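Local coordinates for Ras GTPase-activating-like protein IQGAP2 (Homo sapiens, PDB 5CJP) that probably binds active, GTP-loaded Rho-family GTPases such as Cdc42 through a GAP-related domain, rather than speeding GTP hydrolysis on Ras, at residues V117-E120 against I121-K125; N130-P133 against V134-Y137; L274-A278 against S279-F283; E286-H289 against L290-M293; K95-V98 against S99-G103. One frame throughout, in Å; residues are numbered along the deposited sequence.

Contact 1 of 5, residues V117-E120 against I121-K125; sequences VVKE and IIDDK
The C-terminal turns of helix 111-123 carry an i to i+4 salt bridge between Lys119 and Asp123, and beyond them Asp124 leaves the helix in an inverse gamma turn. Lys119 NZ lies 3.2 Å from Asp123 OD1, which accepts on its syn lone pair, on the side of the other carboxylate oxygen. The lysine starts with CG opposite the backbone N (chi1 178°), runs extended as far as CE and bends at the last torsion, which turns the ammonium group toward the acid. The two side chains meet at a slant on the outer surface of the helix. The main chain ties the same two residues, Asp123 N donating to Lys119 O at 3.1 Å. Ile122 N donates in turn to Val118 O, 3.0 Å away. The closing bond, Asp124 N to Glu120 O at 3.4 Å, is weak, as the chain begins to unwind. On the apolar side Val118 and Ile122 run side by side, with CG1 of the valine 3.8 Å from CD1 of the isoleucine. Ile121 and Val117 turn to Val183 and Val187 of helix 167-193, while Gln263 binds Ile122 O. A lysine close to the helix C terminus is likely to be welcome to the dipole there, and its ammonium group probably offsets the less favourable charge of Asp123 nearby.

Contact 2 of 5, residues N130-P133 against V134-Y137; sequences NTNP and VEVY
Asn132 ND2 donates to Glu135 OE1 over 2.6 Å, at an N-H...O angle of 151°, a side-chain bond across the first turn of helix 133-139. It reaches OE1 on the anti side, somewhat out of the carboxylate plane, and the amide and carboxylate planes stand 69° apart. With CG anti to the backbone N (chi1 -172°), the amide of Asn132 meets the Glu135 side chain roughly at right angles, and its OD1 lies on the Val134 side. Asn132 holds the N-cap position, and its carbonyl O takes the first helical bond, from Val136 N at 2.8 Å. Tyr137 N follows, bonding straight to Pro133 O. Just before the helix, Asn130 OD1 accepts from Asn132 N at 3.0 Å, in the carbonyl plane and on a lone pair: an Asx turn. An alanine at Asn132 would leave Glu135 OE1 without this donor and is likely to let the glutamate swing away from the helix start. Around it, Pro133 and Val134 pack on Thr160 of helix 160-163, Val136 reaches Lys172 of helix 167-193, and the Tyr137 ring meets that of Tyr166.

Contact 3 of 5, residues L274-A278 against S279-F283; sequences LQHAA and SNKLF
A Schellman motif ends helix 261-278 as Lys281 N bonds His276 O and Asn280 N bonds Ala277 O, with Asn280 at positive phi as the C-prime residue. The first of these is nearly straight, 2.7 Å from Lys281 N to His276 O; the second spans 3.0 Å between Asn280 N and Ala277 O. The close-packed part is the imidazole of His276. Phe283 points its edge at one face of that ring in a T-shaped pair, ring centres 4.7 Å apart and planes at 61°. His276 CG lies anti to the carbonyl carbon (chi1 -78°), which puts the ring beside the chain that leaves the helix, with ND1 donating to Lys281 O at 3.1 Å. That oxygen lies close to the imidazole plane, though ND1 stands well above the carbonyl plane. A leucine in place of His276 would probably leave Lys281 O without its side-chain donor and the Phe283 edge without a flat aromatic face. Lys281 curls back so that NZ comes within 3.6 Å of His276 CE1, and another protein chain packs on Ser279 and Lys281. The looser side is that of Asn280, which is partly exposed and touches Tyr301 and Lys227. Gln275, whose O accepts from Ser279 N, bonds through NE2 to the backbone of another protein chain. Phe283 CE2 sits over the centre of the His276 ring, 3.5 Å above its plane.

Contact 4 of 5, residues E286-H289 against L290-M293; sequences ENEH and LSSM
Leu290 and His289 are joined by a CH-pi contact, and a single 3-10 turn with a hydroxyl bond holds the backbone around them. In the CH-pi contact Leu290 CD1 lies over one face of the imidazole, 3.3 Å from the centroid of the His289 ring and 23° off its normal. The methyl is displaced toward the CD2 and NE2 rim. His289 takes the crowded first torsion, CG between the backbone N and the carbonyl carbon (chi1 57°), and its ring stands alongside Leu290, both side chains pointing the same way. Among main-chain bonds, Leu290 N donates to Asn287 O at 3.2 Å, and Ser291 N to Glu288 O at 2.9 Å, each spanning three residues as in a 3-10 turn. The third kind is side chain to main chain: Ser291 OG donates to the same Glu288 O at 2.8 Å, close to the line of the C=O bond. Two donors from one residue therefore grip a single carbonyl and fix the serine hydroxyl. The far end of the imidazole is held elsewhere, NE2 bonding to Thr131 O. The turn lies in the loop between helices 261-278 and 294-311, with His289 against Leu173 and Met293 against Ile177 of helix 167-193, while Glu286 bonds the backbone of a partner protein chain.

Contact 5 of 5, residues K95-V98 against S99-G103; sequences KMVV and SFNRG
Local packing within one helix, between residues one turn apart, joins Val98 to Arg102 and Val97 to Asn101 at the C-terminal end of helix 92-102, close to the centre of the chain and largely buried. Two carbonyl oxygens each receive a pair of donors from the residue four places on. Lys95 O accepts from Ser99 N at 3.1 Å and from Ser99 OG at 3.2 Å, the two reaching it from opposite faces of its plane. The hydroxyl folds back because OG sits anti to the carbonyl carbon (chi1 -66°), beside the backbone N. Val97 O is gripped in the same way, by Asn101 ND2 at 2.8 Å and more loosely by Asn101 N at 3.3 Å. The Asn101 side chain lies alongside that of Val97, which brings ND2 back to Val97 O and to 3.8 Å from Val97 CG1. Between these pairs runs a regular helical bond, Phe100 N to Met96 O. The guanidinium of Arg102 lies with one face over Val98 CG1, which is 3.5 Å from Arg102 NH1 and displaced toward the rim of the group. The extended arginine chain runs alongside the valine, and its NH2 bonds Tyr237 O, tying the helix to helix 222-243. Met96 and Phe100 face Leu64 of helix 58-79 and Leu51 of helix 37-54. A serine hydroxyl bonding back to the carbonyl of residue i-4 is a familiar feature of alpha-helices; Asn101 makes a similar bond near the C terminus of this one, within the all-helical GAP-related domain.

In the fold
From the N terminus the contacts run in series, contact 5, then 1, 2, 3 and 4; each spans only a turn or a helix end, so none nests in or crosses another. Contact 5 lies alone near the chain's centre, its centre 24 to 36 Å from the others. Contact 1 finishes helix 111-123, and the following loop leads to contact 2, which starts helix 133-139. Contact 3 then ends helix 261-278, and contact 4 lies in the loop beyond it. These last two touch through Phe283, whose CD1 is 3.3 Å from Leu290 CB. Contact 4 also meets contact 2, Thr131 CB packing 3.7 Å from Leu290 CD2, so this late loop joins two distant parts of the sequence.

Contact 1 of 5, residues V117-E120 against I121-K125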
loop_
_atom_site.group_PDB
_atom_site.type_symbol
_atom_site.label_atom_id
_atom_site.label_comp_id
_atom_site.label_asym_id
_atom_site.label_seq_id
_atom_site.Cartn_x
_atom_site.Cartn_y
_atom_site.Cartn_z
ATOM N N VAL E 117 23.180 -2.003 -24.295
ATOM C CA VAL E 117 24.312 -1.170 -24.691
ATOM C C VAL E 117 24.709 -0.171 -23.625
ATOM O O VAL E 117 25.869 0.231 -23.544
ATOM C CB VAL E 117 24.040 -0.378 -25.992
ATOM C CG1 VAL E 117 23.698 -1.336 -27.110
ATOM C CG2 VAL E 117 22.938 0.657 -25.770
ATOM N N VAL E 118 23.751 0.250 -22.809
ATOM C CA VAL E 118 24.077 1.197 -21.759
ATOM C C VAL E 118 24.824 0.430 -20.684
ATOM O O VAL E 118 25.815 0.909 -20.142
ATOM C CB VAL E 118 22.808 1.856 -21.158
ATOM C CG1 VAL E 118 23.116 2.430 -19.790
ATOM C CG2 VAL E 118 22.319 2.980 -22.075
ATOM N N LYS E 119 24.341 -0.773 -20.389
ATOM C CA LYS E 119 24.958 -1.618 -19.374
ATOM C C LYS E 119 26.403 -1.930 -19.777
ATOM O O LYS E 119 27.262 -2.177 -18.929
ATOM C CB LYS E 119 24.155 -2.909 -19.214
ATOM C CG LYS E 119 24.752 -3.871 -18.219
ATOM C CD LYS E 119 23.999 -5.189 -18.180
ATOM C CE LYS E 119 24.783 -6.242 -17.396
ATOM N NZ LYS E 119 25.204 -5.716 -16.058
ATOM N N GLU E 120 26.661 -1.907 -21.081
ATOM C CA GLU E 120 27.996 -2.165 -21.603
ATOM C C GLU E 120 28.926 -0.978 -21.370
ATOM O O GLU E 120 30.105 -1.158 -21.070
ATOM C CB GLU E 120 27.937 -2.447 -23.101
ATOM C CG GLU E 120 27.611 -3.868 -23.460
ATOM C CD GLU E 120 27.673 -4.101 -24.955
ATOM O OE1 GLU E 120 27.531 -5.268 -25.381
ATOM O OE2 GLU E 120 27.865 -3.115 -25.704
ATOM N N ILE E 121 28.399 0.234 -21.523
ATOM C CA ILE E 121 29.204 1.440 -21.340
ATOM C C ILE E 121 29.444 1.716 -19.853
ATOM O O ILE E 121 30.437 2.362 -19.481
ATOM C CB ILE E 121 28.511 2.657 -21.983
ATOM C CG1 ILE E 121 28.347 2.422 -23.484
ATOM C CG2 ILE E 121 29.310 3.916 -21.728
ATOM C CD1 ILE E 121 27.414 3.391 -24.156
ATOM N N ILE E 122 28.526 1.228 -19.015
ATOM C CA ILE E 122 28.617 1.398 -17.555
ATOM C C ILE E 122 29.635 0.422 -16.988
ATOM O O ILE E 122 30.467 0.783 -16.164
ATOM C CB ILE E 122 27.243 1.128 -16.845
ATOM C CG1 ILE E 122 26.237 2.256 -17.096
ATOM C CG2 ILE E 122 27.415 1.039 -15.381
ATOM C CD1 ILE E 122 26.537 3.087 -18.252
ATOM N N ASP E 123 29.566 -0.814 -17.463
ATOM C CA ASP E 123 30.444 -1.880 -16.999
ATOM C C ASP E 123 31.917 -1.777 -17.385
ATOM O O ASP E 123 32.780 -2.336 -16.704
ATOM C CB ASP E 123 29.893 -3.235 -17.460
ATOM C CG ASP E 123 28.592 -3.613 -16.765
ATOM O OD1 ASP E 123 28.035 -4.688 -17.088
ATOM O OD2 ASP E 123 28.129 -2.841 -15.894
ATOM N N ASP E 124 32.219 -1.077 -18.471
ATOM C CA ASP E 124 33.612 -0.952 -18.882
ATOM C C ASP E 124 34.381 -0.093 -17.886
ATOM O O ASP E 124 34.473 1.121 -18.040
ATOM C CB ASP E 124 33.722 -0.328 -20.264
ATOM C CG ASP E 124 35.107 -0.479 -20.842
ATOM O OD1 ASP E 124 36.054 -0.640 -20.040
ATOM O OD2 ASP E 124 35.253 -0.432 -22.082
ATOM N N LYS E 125 34.933 -0.747 -16.871
ATOM C CA LYS E 125 35.691 -0.080 -15.822
ATOM C C LYS E 125 36.901 0.722 -16.299
ATOM O O LYS E 125 37.538 1.409 -15.503
ATOM C CB LYS E 125 36.150 -1.119 -14.800
ATOM C CG LYS E 125 35.520 -0.962 -13.434
ATOM C CD LYS E 125 35.728 -2.203 -12.580
ATOM C CE LYS E 125 35.073 -3.430 -13.224
ATOM N NZ LYS E 125 35.178 -4.648 -12.373
#

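Contact 2 of 5, residues N130-P133 against V134-Y137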
loop_
_atom_site.group_PDB
_atom_site.type_symbol
_atom_site.label_atom_id
_atom_site.label_comp_id
_atom_site.label_asym_id
_atom_site.label_seq_id
_atom_site.Cartn_x
_atom_site.Cartn_y
_atom_site.Cartn_z
ATOM N N ASN E 130 36.461 11.696 -22.883
ATOM C CA ASN E 130 36.502 13.101 -22.478
ATOM C C ASN E 130 36.910 13.965 -23.663
ATOM O O ASN E 130 38.090 14.066 -24.007
ATOM C CB ASN E 130 37.487 13.327 -21.335
ATOM C CG ASN E 130 37.203 14.618 -20.566
ATOM O OD1 ASN E 130 37.012 15.682 -21.149
ATOM N ND2 ASN E 130 37.179 14.517 -19.247
ATOM N N THR E 131 35.919 14.589 -24.279
ATOM C CA THR E 131 36.139 15.427 -25.444
ATOM C C THR E 131 36.606 16.841 -25.109
ATOM O O THR E 131 36.566 17.728 -25.962
ATOM C CB THR E 131 34.848 15.510 -26.266
ATOM O OG1 THR E 131 33.755 15.877 -25.411
ATOM C CG2 THR E 131 34.548 14.164 -26.885
ATOM N N ASN E 132 37.057 17.045 -23.875
ATOM C CA ASN E 132 37.500 18.366 -23.450
ATOM C C ASN E 132 39.002 18.440 -23.215
ATOM O O ASN E 132 39.510 17.996 -22.185
ATOM C CB ASN E 132 36.755 18.784 -22.178
ATOM C CG ASN E 132 37.032 20.227 -21.777
ATOM O OD1 ASN E 132 37.767 20.947 -22.454
ATOM N ND2 ASN E 132 36.439 20.655 -20.671
ATOM N N PRO E 133 39.730 19.028 -24.175
ATOM C CA PRO E 133 41.184 19.194 -24.132
ATOM C C PRO E 133 41.723 19.697 -22.797
ATOM O O PRO E 133 42.499 18.996 -22.153
ATOM C CB PRO E 133 41.446 20.169 -25.272
ATOM C CG PRO E 133 40.422 19.754 -26.275
ATOM C CD PRO E 133 39.178 19.603 -25.414
ATOM N N VAL E 134 41.319 20.900 -22.382
ATOM C CA VAL E 134 41.807 21.453 -21.114
ATOM C C VAL E 134 41.580 20.509 -19.945
ATOM O O VAL E 134 42.394 20.450 -19.016
ATOM C CB VAL E 134 41.155 22.824 -20.757
ATOM C CG1 VAL E 134 41.637 23.901 -21.711
ATOM C CG2 VAL E 134 39.644 22.721 -20.803
ATOM N N GLU E 135 40.472 19.775 -19.982
ATOM C CA GLU E 135 40.169 18.823 -18.923
ATOM C C GLU E 135 41.091 17.623 -19.038
ATOM O O GLU E 135 41.512 17.054 -18.033
ATOM C CB GLU E 135 38.711 18.367 -18.997
ATOM C CG GLU E 135 37.768 19.207 -18.150
ATOM C CD GLU E 135 36.358 18.645 -18.085
ATOM O OE1 GLU E 135 35.632 18.724 -19.099
ATOM O OE2 GLU E 135 35.976 18.119 -17.013
ATOM N N VAL E 136 41.405 17.236 -20.267
ATOM C CA VAL E 136 42.298 16.106 -20.476
ATOM C C VAL E 136 43.695 16.556 -20.093
ATOM O O VAL E 136 44.390 15.881 -19.339
ATOM C CB VAL E 136 42.317 15.640 -21.956
ATOM C CG1 VAL E 136 43.146 14.359 -22.086
ATOM C CG2 VAL E 136 40.896 15.421 -22.451
ATOM N N TYR E 137 44.095 17.709 -20.618
ATOM C CA TYR E 137 45.411 18.259 -20.340
ATOM C C TYR E 137 45.648 18.286 -18.849
ATOM O O TYR E 137 46.635 17.749 -18.349
ATOM C CB TYR E 137 45.533 19.684 -20.881
ATOM C CG TYR E 137 46.757 20.398 -20.354
ATOM C CD1 TYR E 137 48.018 20.154 -20.893
ATOM C CD2 TYR E 137 46.660 21.268 -19.270
ATOM C CE1 TYR E 137 49.155 20.755 -20.363
ATOM C CE2 TYR E 137 47.789 21.873 -18.731
ATOM C CZ TYR E 137 49.034 21.612 -19.280
ATOM O OH TYR E 137 50.154 22.204 -18.736
#

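Contact 3 of 5, residues L274-A278 against S279-F283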
loop_
_atom_site.group_PDB
_atom_site.type_symbol
_atom_site.label_atom_id
_atom_site.label_comp_id
_atom_site.label_asym_id
_atom_site.label_seq_id
_atom_site.Cartn_x
_atom_site.Cartn_y
_atom_site.Cartn_z
ATOM N N LEU E 274 24.958 12.065 -30.483
ATOM C CA LEU E 274 23.686 11.722 -31.099
ATOM C C LEU E 274 22.733 12.917 -31.273
ATOM O O LEU E 274 21.993 12.969 -32.261
ATOM C CB LEU E 274 23.009 10.576 -30.328
ATOM C CG LEU E 274 23.634 9.169 -30.460
ATOM C CD1 LEU E 274 22.782 8.147 -29.716
ATOM C CD2 LEU E 274 23.739 8.771 -31.918
ATOM N N GLN E 275 22.751 13.877 -30.341
ATOM C CA GLN E 275 21.897 15.063 -30.459
ATOM C C GLN E 275 22.295 15.745 -31.752
ATOM O O GLN E 275 21.482 15.927 -32.645
ATOM C CB GLN E 275 22.144 16.048 -29.329
ATOM C CG GLN E 275 20.909 16.705 -28.705
ATOM C CD GLN E 275 19.821 17.152 -29.684
ATOM O OE1 GLN E 275 19.230 16.326 -30.362
ATOM N NE2 GLN E 275 19.538 18.459 -29.732
ATOM N N HIS E 276 23.572 16.103 -31.838
ATOM C CA HIS E 276 24.115 16.762 -33.023
ATOM C C HIS E 276 23.722 16.072 -34.318
ATOM O O HIS E 276 23.317 16.734 -35.277
ATOM C CB HIS E 276 25.633 16.842 -32.922
ATOM C CG HIS E 276 26.109 17.926 -32.011
ATOM N ND1 HIS E 276 26.450 19.183 -32.464
ATOM C CD2 HIS E 276 26.249 17.960 -30.665
ATOM C CE1 HIS E 276 26.779 19.943 -31.437
ATOM N NE2 HIS E 276 26.666 19.227 -30.334
ATOM N N ALA E 277 23.840 14.747 -34.342
ATOM C CA ALA E 277 23.483 13.981 -35.529
ATOM C C ALA E 277 22.001 14.132 -35.820
ATOM O O ALA E 277 21.618 14.427 -36.945
ATOM C CB ALA E 277 23.825 12.532 -35.334
ATOM N N ALA E 278 21.166 13.944 -34.803
ATOM C CA ALA E 278 19.723 14.050 -34.995
ATOM C C ALA E 278 19.309 15.442 -35.450
ATOM O O ALA E 278 18.322 15.603 -36.166
ATOM C CB ALA E 278 18.999 13.689 -33.717
ATOM N N SER E 279 20.076 16.448 -35.042
ATOM C CA SER E 279 19.769 17.820 -35.405
ATOM C C SER E 279 20.616 18.331 -36.566
ATOM O O SER E 279 20.612 19.522 -36.863
ATOM C CB SER E 279 19.932 18.729 -34.182
ATOM O OG SER E 279 21.232 18.635 -33.634
ATOM N N ASN E 280 21.323 17.416 -37.225
ATOM C CA ASN E 280 22.191 17.739 -38.363
ATOM C C ASN E 280 23.173 18.885 -38.073
ATOM O O ASN E 280 23.328 19.802 -38.878
ATOM C CB ASN E 280 21.346 18.095 -39.588
ATOM C CG ASN E 280 22.116 17.944 -40.898
ATOM O OD1 ASN E 280 23.327 17.708 -40.902
ATOM N ND2 ASN E 280 21.412 18.069 -42.015
ATOM N N LYS E 281 23.845 18.818 -36.931
ATOM C CA LYS E 281 24.801 19.847 -36.541
ATOM C C LYS E 281 26.222 19.309 -36.424
ATOM O O LYS E 281 26.537 18.517 -35.531
ATOM C CB LYS E 281 24.376 20.481 -35.213
ATOM C CG LYS E 281 23.413 21.638 -35.373
ATOM C CD LYS E 281 24.153 22.931 -35.675
ATOM C CE LYS E 281 24.758 23.536 -34.402
ATOM N NZ LYS E 281 25.563 22.563 -33.607
ATOM N N LEU E 282 27.086 19.752 -37.326
ATOM C CA LEU E 282 28.471 19.319 -37.319
ATOM C C LEU E 282 29.273 20.048 -36.245
ATOM O O LEU E 282 28.937 21.165 -35.845
ATOM C CB LEU E 282 29.102 19.570 -38.689
ATOM C CG LEU E 282 28.356 18.976 -39.887
ATOM C CD1 LEU E 282 29.090 19.319 -41.168
ATOM C CD2 LEU E 282 28.237 17.468 -39.720
ATOM N N PHE E 283 30.327 19.401 -35.772
ATOM C CA PHE E 283 31.189 19.992 -34.770
ATOM C C PHE E 283 32.040 21.070 -35.427
ATOM O O PHE E 283 32.457 20.928 -36.574
ATOM C CB PHE E 283 32.085 18.921 -34.165
ATOM C CG PHE E 283 31.372 18.007 -33.216
ATOM C CD1 PHE E 283 31.769 16.683 -33.080
ATOM C CD2 PHE E 283 30.329 18.479 -32.425
ATOM C CE1 PHE E 283 31.144 15.840 -32.172
ATOM C CE2 PHE E 283 29.700 17.642 -31.516
ATOM C CZ PHE E 283 30.112 16.315 -31.391
#

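Contact 4 of 5, residues E286-H289 against L290-M293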
loop_
_atom_site.group_PDB
_atom_site.type_symbol
_atom_site.label_atom_id
_atom_site.label_comp_id
_atom_site.label_asym_id
_atom_site.label_seq_id
_atom_site.Cartn_x
_atom_site.Cartn_y
_atom_site.Cartn_z
ATOM N N GLU E 286 35.160 25.994 -31.654
ATOM C CA GLU E 286 35.283 25.670 -30.232
ATOM C C GLU E 286 35.146 24.155 -30.075
ATOM O O GLU E 286 35.669 23.560 -29.140
ATOM C CB GLU E 286 34.199 26.404 -29.424
ATOM C CG GLU E 286 34.624 26.904 -28.045
ATOM C CD GLU E 286 35.715 27.968 -28.084
ATOM O OE1 GLU E 286 36.797 27.690 -28.649
ATOM O OE2 GLU E 286 35.487 29.073 -27.538
ATOM N N ASN E 287 34.428 23.539 -31.007
ATOM C CA ASN E 287 34.245 22.093 -31.014
ATOM C C ASN E 287 34.971 21.558 -32.243
ATOM O O ASN E 287 34.684 20.461 -32.723
ATOM C CB ASN E 287 32.756 21.732 -31.086
ATOM C CG ASN E 287 32.149 21.451 -29.714
ATOM O OD1 ASN E 287 30.940 21.262 -29.583
ATOM N ND2 ASN E 287 32.992 21.415 -28.693
ATOM N N GLU E 288 35.917 22.350 -32.739
ATOM C CA GLU E 288 36.692 21.981 -33.909
ATOM C C GLU E 288 37.517 20.727 -33.711
ATOM O O GLU E 288 37.679 19.944 -34.644
ATOM C CB GLU E 288 37.617 23.124 -34.316
ATOM C CG GLU E 288 37.108 23.949 -35.486
ATOM C CD GLU E 288 36.936 23.130 -36.760
ATOM O OE1 GLU E 288 37.917 22.474 -37.185
ATOM O OE2 GLU E 288 35.821 23.154 -37.337
ATOM N N HIS E 289 38.030 20.524 -32.501
ATOM C CA HIS E 289 38.858 19.354 -32.221
ATOM C C HIS E 289 38.128 18.011 -32.369
ATOM O O HIS E 289 38.755 16.946 -32.348
ATOM C CB HIS E 289 39.459 19.483 -30.826
ATOM C CG HIS E 289 38.440 19.645 -29.751
ATOM N ND1 HIS E 289 37.458 20.607 -29.797
ATOM C CD2 HIS E 289 38.235 18.949 -28.609
ATOM C CE1 HIS E 289 36.688 20.497 -28.734
ATOM N NE2 HIS E 289 37.135 19.499 -27.995
ATOM N N LEU E 290 36.809 18.062 -32.534
ATOM C CA LEU E 290 36.004 16.855 -32.704
ATOM C C LEU E 290 35.531 16.717 -34.149
ATOM O O LEU E 290 34.845 15.755 -34.491
ATOM C CB LEU E 290 34.790 16.898 -31.774
ATOM C CG LEU E 290 34.934 16.363 -30.352
ATOM C CD1 LEU E 290 36.143 16.958 -29.691
ATOM C CD2 LEU E 290 33.677 16.693 -29.566
ATOM N N SER E 291 35.917 17.677 -34.985
ATOM C CA SER E 291 35.527 17.706 -36.395
ATOM C C SER E 291 35.748 16.407 -37.174
ATOM O O SER E 291 35.118 16.185 -38.206
ATOM C CB SER E 291 36.254 18.847 -37.107
ATOM O OG SER E 291 37.654 18.631 -37.138
ATOM N N SER E 292 36.643 15.554 -36.698
ATOM C CA SER E 292 36.892 14.298 -37.388
ATOM C C SER E 292 35.627 13.440 -37.416
ATOM O O SER E 292 35.504 12.525 -38.236
ATOM C CB SER E 292 38.026 13.537 -36.702
ATOM O OG SER E 292 37.718 13.270 -35.351
ATOM N N MET E 293 34.685 13.751 -36.525
ATOM C CA MET E 293 33.432 13.005 -36.426
ATOM C C MET E 293 32.346 13.530 -37.349
ATOM O O MET E 293 31.305 12.903 -37.493
ATOM C CB MET E 293 32.908 13.029 -34.985
ATOM C CG MET E 293 33.839 12.371 -33.969
ATOM S SD MET E 293 33.249 12.315 -32.241
ATOM C CE MET E 293 32.391 10.765 -32.207
#

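Contact 5 of 5, residues K95-V98 against S99-G103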
loop_
_atom_site.group_PDB
_atom_site.type_symbol
_atom_site.label_atom_id
_atom_site.label_comp_id
_atom_site.label_asym_id
_atom_site.label_seq_id
_atom_site.Cartn_x
_atom_site.Cartn_y
_atom_site.Cartn_z
ATOM N N LYS E 95 5.004 17.217 -22.779
ATOM C CA LYS E 95 5.645 16.732 -21.560
ATOM C C LYS E 95 4.891 15.505 -21.058
ATOM O O LYS E 95 5.487 14.518 -20.619
ATOM C CB LYS E 95 5.610 17.829 -20.491
ATOM C CG LYS E 95 6.583 17.644 -19.350
ATOM C CD LYS E 95 6.523 18.826 -18.408
ATOM C CE LYS E 95 6.762 20.146 -19.156
ATOM N NZ LYS E 95 6.380 21.393 -18.373
ATOM N N MET E 96 3.570 15.561 -21.142
ATOM C CA MET E 96 2.743 14.461 -20.676
ATOM C C MET E 96 2.806 13.300 -21.654
ATOM O O MET E 96 2.859 12.129 -21.255
ATOM C CB MET E 96 1.305 14.936 -20.503
ATOM C CG MET E 96 0.375 13.879 -19.945
ATOM S SD MET E 96 -1.105 14.657 -19.287
ATOM C CE MET E 96 -2.252 13.692 -20.049
ATOM N N VAL E 97 2.806 13.629 -22.941
ATOM C CA VAL E 97 2.872 12.609 -23.968
ATOM C C VAL E 97 4.132 11.804 -23.778
ATOM O O VAL E 97 4.101 10.582 -23.873
ATOM C CB VAL E 97 2.882 13.225 -25.383
ATOM C CG1 VAL E 97 3.423 12.205 -26.403
ATOM C CG2 VAL E 97 1.473 13.647 -25.754
ATOM N N VAL E 98 5.237 12.491 -23.508
ATOM C CA VAL E 98 6.515 11.824 -23.306
ATOM C C VAL E 98 6.575 10.966 -22.054
ATOM O O VAL E 98 7.023 9.834 -22.122
ATOM C CB VAL E 98 7.675 12.835 -23.268
ATOM C CG1 VAL E 98 8.955 12.165 -22.764
ATOM C CG2 VAL E 98 7.885 13.402 -24.660
ATOM N N SER E 99 6.132 11.496 -20.916
ATOM C CA SER E 99 6.154 10.734 -19.667
ATOM C C SER E 99 5.252 9.528 -19.748
ATOM O O SER E 99 5.647 8.424 -19.415
ATOM C CB SER E 99 5.691 11.584 -18.481
ATOM O OG SER E 99 6.579 12.650 -18.203
ATOM N N PHE E 100 4.025 9.742 -20.194
ATOM C CA PHE E 100 3.081 8.648 -20.287
ATOM C C PHE E 100 3.606 7.500 -21.127
ATOM O O PHE E 100 3.328 6.345 -20.842
ATOM C CB PHE E 100 1.752 9.129 -20.859
ATOM C CG PHE E 100 0.742 8.038 -20.990
ATOM C CD1 PHE E 100 0.093 7.540 -19.864
ATOM C CD2 PHE E 100 0.495 7.441 -22.240
ATOM C CE1 PHE E 100 -0.785 6.465 -19.973
ATOM C CE2 PHE E 100 -0.383 6.357 -22.359
ATOM C CZ PHE E 100 -1.022 5.872 -21.230
ATOM N N ASN E 101 4.370 7.809 -22.164
ATOM C CA ASN E 101 4.900 6.753 -23.007
ATOM C C ASN E 101 6.129 6.052 -22.432
ATOM O O ASN E 101 6.527 4.989 -22.903
ATOM C CB ASN E 101 5.172 7.303 -24.415
ATOM C CG ASN E 101 3.911 7.316 -25.282
ATOM O OD1 ASN E 101 3.398 6.266 -25.651
ATOM N ND2 ASN E 101 3.403 8.494 -25.583
ATOM N N ARG E 102 6.715 6.630 -21.393
ATOM C CA ARG E 102 7.884 6.024 -20.763
ATOM C C ARG E 102 7.503 4.859 -19.869
ATOM O O ARG E 102 8.102 3.782 -19.945
ATOM C CB ARG E 102 8.653 7.047 -19.919
ATOM C CG ARG E 102 9.724 7.774 -20.674
ATOM C CD ARG E 102 10.434 8.818 -19.822
ATOM N NE ARG E 102 11.373 9.559 -20.655
ATOM C CZ ARG E 102 11.512 10.878 -20.616
ATOM N NH1 ARG E 102 10.780 11.609 -19.773
ATOM N NH2 ARG E 102 12.342 11.475 -21.457
ATOM N N GLY E 103 6.507 5.074 -19.018
ATOM C CA GLY E 103 6.115 4.027 -18.101
ATOM C C GLY E 103 4.671 3.607 -18.133
ATOM O O GLY E 103 4.076 3.383 -17.078
#